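Local coordinates for esterase TesA (Pseudomonas aeruginosa, PDB 4JGG), which hydrolyses carboxylic esters, favouring short acyl chains and Tween detergents, with lysophospholipase activity and a weak thioesterase activity towards palmitoyl-coenzyme A, at residues V90-G95 with L126-Q131; A105-N110 with S145-A150; G72-L77 with L111-Q116; P161-G166 with P187-N192. All blocks are in the same frame, centred on the assembly; numbering follows the deposited sequence.

Contact 1: residues V90-G95 with L126-Q131; sequences VIELGG and LLLGIQ
Glu92 crosses Leu128 at a slant between two neighbouring strands, and the glutamate's side chain lies about 6 Å from that of Ser30, the probable nucleophile. Its CB packs on the leucine, 4.0 Å from Leu128 CD1. The next carbon, CG, stands anti to the backbone N (chi1 -176°) and passes over Leu128 CB. A bend at chi2 then turns the carboxylate aside. Of its two oxygens, OE2 rests against a methyl, 3.5 Å from Ile130 CD1, while OE1 is hydrogen-bonded to Ser32 OG in the short helix 30-33.

Behind the glutamate the strands are joined in parallel. Ile91 makes both backbone bonds across the pair: Ile91 N donates to Leu126 O at 2.9 Å, and Ile91 O accepts from Leu128 N at 2.8 Å. These are two adjacent inner strands, 88-92 and 124-128, of the five-stranded parallel sheet in the alpha/beta/alpha fold of SGNH hydrolases, linked through helix 104-121 as a beta-alpha-beta crossover. On one face of the sheet Val90 CG1 meets Leu128 CD1 at 3.8 Å, and Leu126 and Leu128 both reach Val193 of helix 186-197. On the other face Ile91 and Leu127 point the same way, with Ile91 CB 4.1 Å from Leu127 CD2. Where the strands separate, a water fills the fork: it accepts a hydrogen bond from Leu93 N at 3.0 Å and lies close to both Ile91 O and Leu128 O.

Contact 2: residues A105-N110 with S145-A150; sequences AQLQQN and SRVYGA
Gln108 NE2 donates a hydrogen bond to Gln154 OE1, one turn past Ala150 on helix 138-155, and on the way it passes 4.1 Å from Ala150 CB. The bend at chi2 swings the amide along that helix, so the polar end is used at the partly exposed edge of the contact while the inner carbons pack.

Further in, Val147 does most of the touching. Its CG1 stands anti to the backbone N (chi1 164°) and presses on the opposite helix between two neighbouring residues. Val147 CG1 lies 3.5 Å from Gln108 CA. On its other flank the same methyl is 3.7 Å from Leu107 CG. Leu107 brings CD2 across to the same valine, then on towards the Tyr148 ring, which it approaches obliquely at 4.3 Å from Tyr148 CZ. The tyrosine hydroxyl hydrogen-bonds Leu93 O in the loop after strand 88-92.

The two short segments run at 28° to each other with their axes 9.4 Å apart, close enough for one valine methyl to reach the partner backbone. Such nearly parallel neighbouring helices, each following a strand of a parallel sheet and packed on one face of it, are characteristic of the three-layer alpha/beta/alpha fold.

Contact 3: residues G72-L77 with L111-Q116; sequences GGLARL and LASMAQ
Met114 reaches across to the backbone of Gly73 and Leu74, from one helix to the next. The two helices, 70-84 and 104-121, are neighbours in one helical layer of the alpha/beta/alpha sandwich, running in nearly the same direction with segment axes 9.2 Å apart and 23° between them.

Met114 touches the other helix with every atom from CB outward. Its CB faces Leu77 CD2 at 3.9 Å. The CG, swung beside its own backbone N (chi1 -72°), comes up against the main chain of the other helix, 3.6 Å from Leu74 CA, and touches the root of that leucine's side chain as well. From there the sulfur passes over the peptide joining the two residues, with SD 3.7 Å from Leu74 N. Gly73 presents bare backbone at this point, and the sulfur lies right against it. The same methionine also touches Val27 of strand 23-28, so it plugs the angle between both helices and the sheet.

Two leucines of 72-77, about a turn apart, reach the other way. Leu74 heads for the outer, more exposed side, where its CD1 settles on the serine hydroxyl group, 3.4 Å from Ser113 OG, before the side chain spreads to Asn110 and Lys117. Leu77 is buried and reaches for backbone instead, its CD2 lying 3.4 Å from Met114 O. The contact is thus carried by carbon and sulfur packing. At the far end of the methionine, a bend at chi3 (71°) folds the terminal methyl back towards the glycine, leaving Met114 CE 3.7 Å from Gly73 O.

Contact 4: residues P161-G166 with P187-N192; sequences PFFLEG and PRLLEN
Asn192 grips the type I turn Phe162-Glu165 with a single nitrogen: ND2 donates to Phe163 O and to Glu165 O, each at 2.9 Å. Both oxygens lie near the Asn192 amide plane, but ND2 meets Glu165 O on a lone pair in the carbonyl plane and Phe163 O from above its carbonyl plane. Arg188 NE donates to Asn192 OD1, at 3.1 Å, which fixes the way round the amide sits. Glu165 O also lies over the centre of one face of the Arg188 guanidinium, 3.4 Å above its plane.

The apolar side is also well packed. Leu189 CD2 lies over one face of the Phe163 ring in a CH-pi contact, 4.0 Å from the centroid, and meets Leu164 CD2 at 3.7 Å. An edge-to-face contact of Phe163 with Trp43 continues this core.

Towards solvent the fit is looser and electrostatic. Glu165 reaches out extended, and its OE2 pairs with Arg188 NH2 at 3.5 Å, their planes 58° apart. Glu191 adds a long, purely charge-based link to the same arginine.

The loop after the last strand is thereby fastened to helix 186-197, which in SGNH hydrolases follows the loop bearing the catalytic Asp and His, here probably Asp177 and His180.

In the fold
From the N terminus, contact 3 opens first at 72-77; before it closes at 111-116, contact 1 has opened at 90-95 and contact 2 at 105-110. Contact 1 then closes at 126-131 and contact 2 at 145-150, so the three loops cross one another rather than nest. Contacts 2 and 3 share helix 104-121 and lie side by side in the helical layer over one face of the sheet, with contact 1 beneath both in the sheet itself. Contact 4 follows in series, closing the loop that carries the probable catalytic Asp177 and His180. It lies across the chain's centre from contact 3, yet meets contact 1 where Gly129 O pairs with Phe163 N.

Contact 1: residues V90-G95 with L126-Q131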
# COMPACT_ATOMS: atom_id res chain seq x y z
N VAL A 90 -6.43 -0.14 -3.48
CA VAL A 90 -5.00 -0.36 -3.28
C VAL A 90 -4.76 -0.49 -1.79
O VAL A 90 -5.04 0.44 -1.01
CB VAL A 90 -4.15 0.80 -3.86
CG1 VAL A 90 -2.67 0.56 -3.64
CG2 VAL A 90 -4.45 0.97 -5.34
N ILE A 91 -4.26 -1.64 -1.36
CA ILE A 91 -4.00 -1.83 0.07
C ILE A 91 -2.51 -1.77 0.36
O ILE A 91 -1.73 -2.55 -0.19
CB ILE A 91 -4.57 -3.17 0.58
CG1 ILE A 91 -6.10 -3.18 0.50
CG2 ILE A 91 -4.09 -3.45 2.00
CD1 ILE A 91 -6.70 -4.56 0.70
N GLU A 92 -2.13 -0.86 1.25
CA GLU A 92 -0.74 -0.69 1.67
C GLU A 92 -0.63 -0.73 3.19
O GLU A 92 -0.35 0.28 3.84
CB GLU A 92 -0.16 0.61 1.12
CG GLU A 92 1.33 0.79 1.45
CD GLU A 92 1.60 1.77 2.59
OE1 GLU A 92 1.03 2.88 2.57
OE2 GLU A 92 2.38 1.42 3.51
N LEU A 93 -0.85 -1.90 3.77
CA LEU A 93 -0.85 -2.04 5.21
C LEU A 93 0.02 -3.21 5.64
O LEU A 93 0.38 -4.06 4.82
CB LEU A 93 -2.29 -2.21 5.70
CG LEU A 93 -3.15 -0.95 5.70
CD1 LEU A 93 -4.47 -1.24 6.38
CD2 LEU A 93 -2.43 0.19 6.42
N GLY A 94 0.37 -3.26 6.92
CA GLY A 94 1.18 -4.35 7.44
C GLY A 94 2.62 -3.96 7.72
O GLY A 94 3.37 -4.70 8.36
N GLY A 95 3.02 -2.80 7.22
CA GLY A 95 4.34 -2.27 7.53
C GLY A 95 4.46 -2.07 9.02
O GLY A 95 5.52 -2.32 9.61
N LEU A 126 -5.30 -4.43 -5.39
CA LEU A 126 -3.86 -4.42 -5.60
C LEU A 126 -3.17 -4.30 -4.25
O LEU A 126 -3.38 -3.32 -3.52
CB LEU A 126 -3.45 -3.25 -6.51
CG LEU A 126 -1.95 -2.96 -6.70
CD1 LEU A 126 -1.23 -4.13 -7.33
CD2 LEU A 126 -1.76 -1.70 -7.56
N LEU A 127 -2.37 -5.30 -3.88
CA LEU A 127 -1.63 -5.25 -2.62
C LEU A 127 -0.25 -4.64 -2.84
O LEU A 127 0.46 -5.01 -3.77
CB LEU A 127 -1.42 -6.65 -2.05
CG LEU A 127 -2.58 -7.57 -1.74
CD1 LEU A 127 -2.03 -8.75 -0.94
CD2 LEU A 127 -3.66 -6.82 -0.97
N LEU A 128 0.13 -3.71 -1.97
CA LEU A 128 1.49 -3.20 -1.96
C LEU A 128 2.24 -3.89 -0.82
O LEU A 128 1.84 -3.81 0.35
CB LEU A 128 1.53 -1.68 -1.80
CG LEU A 128 0.77 -0.91 -2.88
CD1 LEU A 128 0.99 0.59 -2.74
CD2 LEU A 128 1.16 -1.39 -4.26
N GLY A 129 3.31 -4.59 -1.19
CA GLY A 129 4.10 -5.33 -0.22
C GLY A 129 5.30 -4.51 0.19
O GLY A 129 5.86 -3.78 -0.62
N ILE A 130 5.71 -4.64 1.45
CA ILE A 130 6.83 -3.85 1.95
C ILE A 130 7.88 -4.74 2.62
O ILE A 130 7.54 -5.71 3.29
CB ILE A 130 6.33 -2.75 2.91
CG1 ILE A 130 5.49 -1.73 2.13
CG2 ILE A 130 7.49 -2.08 3.62
CD1 ILE A 130 5.21 -0.46 2.90
N GLN A 131 9.15 -4.42 2.40
CA GLN A 131 10.24 -5.12 3.06
C GLN A 131 10.89 -4.22 4.10
O GLN A 131 11.30 -3.10 3.81
CB GLN A 131 11.29 -5.61 2.06
CG GLN A 131 10.83 -6.81 1.27
CD GLN A 131 9.83 -6.42 0.21
OE1 GLN A 131 9.96 -5.37 -0.41
NE2 GLN A 131 8.82 -7.27 -0.00
O HOH W 1 -0.32 -3.94 1.67

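Contact 2: residues A105-N110 with S145-A150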
# COMPACT_ATOMS: atom_id res chain seq x y z
N ALA A 105 1.03 -14.28 11.00
CA ALA A 105 -0.17 -15.03 10.62
C ALA A 105 -1.42 -14.15 10.67
O ALA A 105 -2.29 -14.25 9.80
CB ALA A 105 -0.33 -16.26 11.50
N GLN A 106 -1.50 -13.29 11.68
CA GLN A 106 -2.63 -12.37 11.81
C GLN A 106 -2.62 -11.33 10.68
O GLN A 106 -3.68 -10.84 10.28
CB GLN A 106 -2.66 -11.70 13.19
CG GLN A 106 -1.38 -10.96 13.60
CD GLN A 106 -1.38 -9.48 13.22
OE1 GLN A 106 -2.43 -8.81 13.27
NE2 GLN A 106 -0.22 -8.96 12.85
N LEU A 107 -1.44 -11.00 10.18
CA LEU A 107 -1.31 -10.10 9.03
C LEU A 107 -1.96 -10.76 7.83
O LEU A 107 -2.75 -10.14 7.11
CB LEU A 107 0.16 -9.81 8.72
CG LEU A 107 0.40 -8.98 7.46
CD1 LEU A 107 -0.30 -7.61 7.53
CD2 LEU A 107 1.89 -8.80 7.18
N GLN A 108 -1.62 -12.02 7.62
CA GLN A 108 -2.13 -12.77 6.48
C GLN A 108 -3.65 -12.87 6.56
O GLN A 108 -4.35 -12.72 5.56
CB GLN A 108 -1.50 -14.17 6.44
CG GLN A 108 -1.49 -14.80 5.05
CD GLN A 108 -2.86 -15.27 4.61
OE1 GLN A 108 -3.78 -15.39 5.42
NE2 GLN A 108 -3.00 -15.56 3.32
N GLN A 109 -4.17 -13.09 7.76
CA GLN A 109 -5.62 -13.20 7.96
C GLN A 109 -6.35 -11.88 7.67
O GLN A 109 -7.33 -11.83 6.91
CB GLN A 109 -5.89 -13.65 9.40
CG GLN A 109 -7.36 -13.86 9.73
CD GLN A 109 -7.58 -14.08 11.22
OE1 GLN A 109 -7.14 -13.29 12.05
NE2 GLN A 109 -8.26 -15.17 11.56
N ASN A 110 -5.87 -10.81 8.30
CA ASN A 110 -6.45 -9.49 8.12
C ASN A 110 -6.41 -8.99 6.67
O ASN A 110 -7.42 -8.50 6.15
CB ASN A 110 -5.77 -8.49 9.04
CG ASN A 110 -6.05 -8.77 10.50
OD1 ASN A 110 -7.08 -9.36 10.84
ND2 ASN A 110 -5.15 -8.33 11.38
N SER A 145 7.30 -10.39 4.67
CA SER A 145 7.29 -10.15 3.23
C SER A 145 6.55 -11.24 2.46
O SER A 145 5.84 -10.96 1.49
CB SER A 145 8.73 -10.02 2.72
OG SER A 145 8.76 -9.56 1.39
N ARG A 146 6.71 -12.49 2.89
CA ARG A 146 6.10 -13.61 2.18
C ARG A 146 4.60 -13.62 2.31
O ARG A 146 3.90 -14.22 1.48
CB ARG A 146 6.66 -14.94 2.67
CG ARG A 146 8.05 -15.23 2.17
CD ARG A 146 8.49 -16.60 2.63
NE ARG A 146 8.17 -16.84 4.04
CZ ARG A 146 9.06 -16.84 5.02
NH1 ARG A 146 10.34 -16.62 4.76
NH2 ARG A 146 8.66 -17.08 6.27
N VAL A 147 4.09 -12.98 3.35
CA VAL A 147 2.66 -12.90 3.59
C VAL A 147 1.93 -12.21 2.44
O VAL A 147 0.85 -12.63 2.04
CB VAL A 147 2.36 -12.17 4.92
CG1 VAL A 147 0.88 -11.75 4.98
CG2 VAL A 147 2.72 -13.04 6.11
N TYR A 148 2.50 -11.14 1.92
CA TYR A 148 1.86 -10.42 0.82
C TYR A 148 1.59 -11.33 -0.36
O TYR A 148 0.48 -11.35 -0.89
CB TYR A 148 2.69 -9.20 0.42
CG TYR A 148 2.77 -8.21 1.55
CD1 TYR A 148 1.72 -7.30 1.79
CD2 TYR A 148 3.85 -8.21 2.42
CE1 TYR A 148 1.79 -6.40 2.84
CE2 TYR A 148 3.93 -7.31 3.46
CZ TYR A 148 2.89 -6.42 3.68
OH TYR A 148 2.98 -5.54 4.73
N GLY A 149 2.60 -12.09 -0.77
CA GLY A 149 2.46 -13.03 -1.87
C GLY A 149 1.45 -14.12 -1.56
O GLY A 149 0.72 -14.59 -2.44
N ALA A 150 1.39 -14.52 -0.29
CA ALA A 150 0.44 -15.54 0.15
C ALA A 150 -0.99 -15.04 -0.01
O ALA A 150 -1.85 -15.74 -0.56
CB ALA A 150 0.71 -15.91 1.61

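Contact 3: residues G72-L77 with L111-Q116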
# COMPACT_ATOMS: atom_id res chain seq x y z
N GLY A 72 -6.42 -2.65 11.86
CA GLY A 72 -7.08 -1.36 11.76
C GLY A 72 -7.71 -1.11 10.39
O GLY A 72 -8.83 -0.61 10.29
N GLY A 73 -6.99 -1.46 9.34
CA GLY A 73 -7.51 -1.30 7.99
C GLY A 73 -8.72 -2.19 7.75
O GLY A 73 -9.70 -1.78 7.11
N LEU A 74 -8.67 -3.41 8.28
CA LEU A 74 -9.78 -4.34 8.16
C LEU A 74 -11.01 -3.78 8.88
O LEU A 74 -12.11 -3.80 8.33
CB LEU A 74 -9.38 -5.70 8.73
CG LEU A 74 -10.46 -6.79 8.79
CD1 LEU A 74 -11.01 -7.12 7.42
CD2 LEU A 74 -9.93 -8.06 9.49
N ALA A 75 -10.82 -3.28 10.10
CA ALA A 75 -11.91 -2.70 10.86
C ALA A 75 -12.59 -1.52 10.14
O ALA A 75 -13.81 -1.38 10.21
CB ALA A 75 -11.43 -2.26 12.23
N ARG A 76 -11.81 -0.69 9.45
CA ARG A 76 -12.33 0.55 8.85
C ARG A 76 -12.67 0.45 7.35
O ARG A 76 -13.27 1.37 6.79
CB ARG A 76 -11.39 1.74 9.11
CG ARG A 76 -10.02 1.66 8.40
CD ARG A 76 -9.12 2.81 8.86
NE ARG A 76 -7.82 2.84 8.20
CZ ARG A 76 -7.51 3.63 7.17
NH1 ARG A 76 -8.42 4.44 6.66
NH2 ARG A 76 -6.30 3.60 6.66
N LEU A 77 -12.33 -0.66 6.72
CA LEU A 77 -12.62 -0.84 5.29
C LEU A 77 -14.12 -0.90 4.93
O LEU A 77 -14.55 -0.26 3.97
CB LEU A 77 -11.83 -2.04 4.73
CG LEU A 77 -12.10 -2.39 3.26
CD1 LEU A 77 -11.57 -1.32 2.32
CD2 LEU A 77 -11.51 -3.75 2.93
N LEU A 111 -5.26 -9.10 6.02
CA LEU A 111 -5.13 -8.64 4.64
C LEU A 111 -6.00 -9.47 3.70
O LEU A 111 -6.67 -8.93 2.84
CB LEU A 111 -3.67 -8.70 4.17
CG LEU A 111 -2.63 -7.70 4.68
CD1 LEU A 111 -1.27 -8.07 4.09
CD2 LEU A 111 -2.98 -6.25 4.30
N ALA A 112 -5.98 -10.78 3.89
CA ALA A 112 -6.83 -11.69 3.12
C ALA A 112 -8.29 -11.29 3.21
O ALA A 112 -8.96 -11.18 2.18
CB ALA A 112 -6.63 -13.13 3.61
N SER A 113 -8.78 -11.07 4.44
CA SER A 113 -10.15 -10.66 4.70
C SER A 113 -10.47 -9.29 4.08
O SER A 113 -11.56 -9.10 3.53
CB SER A 113 -10.42 -10.63 6.20
OG SER A 113 -11.75 -10.25 6.47
N MET A 114 -9.53 -8.36 4.14
CA MET A 114 -9.69 -7.07 3.46
C MET A 114 -9.87 -7.26 1.96
O MET A 114 -10.70 -6.61 1.36
CB MET A 114 -8.47 -6.14 3.68
CG MET A 114 -8.31 -5.54 5.07
SD MET A 114 -6.97 -4.30 5.11
CE MET A 114 -7.71 -2.95 4.18
N ALA A 115 -9.04 -8.13 1.37
CA ALA A 115 -9.08 -8.35 -0.08
C ALA A 115 -10.36 -9.06 -0.46
O ALA A 115 -10.94 -8.79 -1.51
CB ALA A 115 -7.86 -9.15 -0.54
N GLN A 116 -10.81 -9.95 0.41
CA GLN A 116 -12.09 -10.63 0.23
C GLN A 116 -13.23 -9.63 0.22
O GLN A 116 -14.10 -9.68 -0.65
CB GLN A 116 -12.30 -11.66 1.34
CG GLN A 116 -13.52 -12.54 1.17
CD GLN A 116 -14.76 -11.94 1.79
OE1 GLN A 116 -14.68 -11.18 2.75
NE2 GLN A 116 -15.93 -12.29 1.25

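Contact 4: residues P161-G166 with P187-N192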
# COMPACT_ATOMS: atom_id res chain seq x y z
N PRO A 161 5.19 -6.79 -5.09
CA PRO A 161 5.88 -7.40 -3.94
C PRO A 161 6.88 -6.48 -3.27
O PRO A 161 7.06 -6.59 -2.05
CB PRO A 161 6.60 -8.61 -4.57
CG PRO A 161 6.65 -8.34 -6.04
CD PRO A 161 5.41 -7.54 -6.33
N PHE A 162 7.51 -5.60 -4.04
CA PHE A 162 8.57 -4.73 -3.54
C PHE A 162 8.26 -3.26 -3.77
O PHE A 162 8.94 -2.58 -4.55
CB PHE A 162 9.90 -5.10 -4.20
CG PHE A 162 10.14 -6.58 -4.28
CD1 PHE A 162 10.51 -7.30 -3.15
CD2 PHE A 162 9.96 -7.27 -5.47
CE1 PHE A 162 10.71 -8.66 -3.21
CE2 PHE A 162 10.16 -8.64 -5.53
CZ PHE A 162 10.53 -9.33 -4.41
N PHE A 163 7.22 -2.77 -3.08
CA PHE A 163 6.75 -1.40 -3.24
C PHE A 163 7.88 -0.41 -2.99
O PHE A 163 7.95 0.64 -3.63
CB PHE A 163 5.58 -1.15 -2.28
CG PHE A 163 5.09 0.28 -2.23
CD1 PHE A 163 4.92 1.02 -3.39
CD2 PHE A 163 4.73 0.85 -1.01
CE1 PHE A 163 4.45 2.32 -3.34
CE2 PHE A 163 4.24 2.16 -0.95
CZ PHE A 163 4.10 2.89 -2.11
N LEU A 164 8.79 -0.74 -2.09
CA LEU A 164 9.84 0.21 -1.75
C LEU A 164 11.13 -0.07 -2.52
O LEU A 164 12.21 0.32 -2.10
CB LEU A 164 10.09 0.22 -0.24
CG LEU A 164 8.83 0.35 0.62
CD1 LEU A 164 9.20 0.27 2.10
CD2 LEU A 164 8.10 1.65 0.31
N GLU A 165 11.01 -0.74 -3.66
CA GLU A 165 12.19 -0.99 -4.47
C GLU A 165 12.90 0.30 -4.83
O GLU A 165 12.28 1.24 -5.31
CB GLU A 165 11.84 -1.77 -5.73
CG GLU A 165 13.03 -1.99 -6.65
CD GLU A 165 12.68 -2.82 -7.86
OE1 GLU A 165 11.57 -3.41 -7.87
OE2 GLU A 165 13.51 -2.88 -8.80
N GLY A 166 14.21 0.35 -4.60
CA GLY A 166 15.00 1.52 -4.94
C GLY A 166 14.78 2.69 -4.00
O GLY A 166 15.31 3.79 -4.22
N PRO A 187 8.30 10.07 -6.58
CA PRO A 187 8.24 9.59 -7.97
C PRO A 187 8.49 8.10 -8.08
O PRO A 187 7.74 7.42 -8.77
CB PRO A 187 9.36 10.38 -8.64
CG PRO A 187 9.36 11.67 -7.93
CD PRO A 187 9.06 11.33 -6.48
N ARG A 188 9.52 7.59 -7.39
CA ARG A 188 9.87 6.18 -7.47
C ARG A 188 8.77 5.28 -6.90
O ARG A 188 8.44 4.25 -7.49
CB ARG A 188 11.18 5.88 -6.75
CG ARG A 188 11.59 4.42 -6.86
CD ARG A 188 12.01 4.09 -8.29
NE ARG A 188 12.03 2.65 -8.58
CZ ARG A 188 13.13 1.91 -8.59
NH1 ARG A 188 14.30 2.45 -8.30
NH2 ARG A 188 13.05 0.62 -8.88
N LEU A 189 8.22 5.64 -5.75
CA LEU A 189 7.02 4.97 -5.25
C LEU A 189 5.97 4.85 -6.35
O LEU A 189 5.44 3.77 -6.60
CB LEU A 189 6.46 5.67 -4.00
CG LEU A 189 7.40 5.61 -2.79
CD1 LEU A 189 6.82 6.35 -1.56
CD2 LEU A 189 7.71 4.16 -2.44
N LEU A 190 5.66 5.96 -7.03
CA LEU A 190 4.67 5.92 -8.12
C LEU A 190 5.10 5.01 -9.26
O LEU A 190 4.29 4.24 -9.79
CB LEU A 190 4.34 7.32 -8.64
CG LEU A 190 3.45 7.42 -9.89
CD1 LEU A 190 2.05 6.87 -9.66
CD2 LEU A 190 3.39 8.87 -10.35
N GLU A 191 6.37 5.12 -9.65
CA GLU A 191 6.94 4.21 -10.64
C GLU A 191 6.70 2.75 -10.25
O GLU A 191 6.39 1.91 -11.09
CB GLU A 191 8.44 4.46 -10.83
CG GLU A 191 9.16 3.33 -11.57
CD GLU A 191 10.62 3.65 -11.93
OE1 GLU A 191 11.07 4.81 -11.78
OE2 GLU A 191 11.32 2.71 -12.35
N ASN A 192 6.84 2.45 -8.96
CA ASN A 192 6.74 1.06 -8.53
C ASN A 192 5.34 0.48 -8.58
O ASN A 192 5.17 -0.74 -8.65
CB ASN A 192 7.37 0.87 -7.14
CG ASN A 192 8.87 0.97 -7.18
OD1 ASN A 192 9.46 0.91 -8.25
ND2 ASN A 192 9.50 1.13 -6.02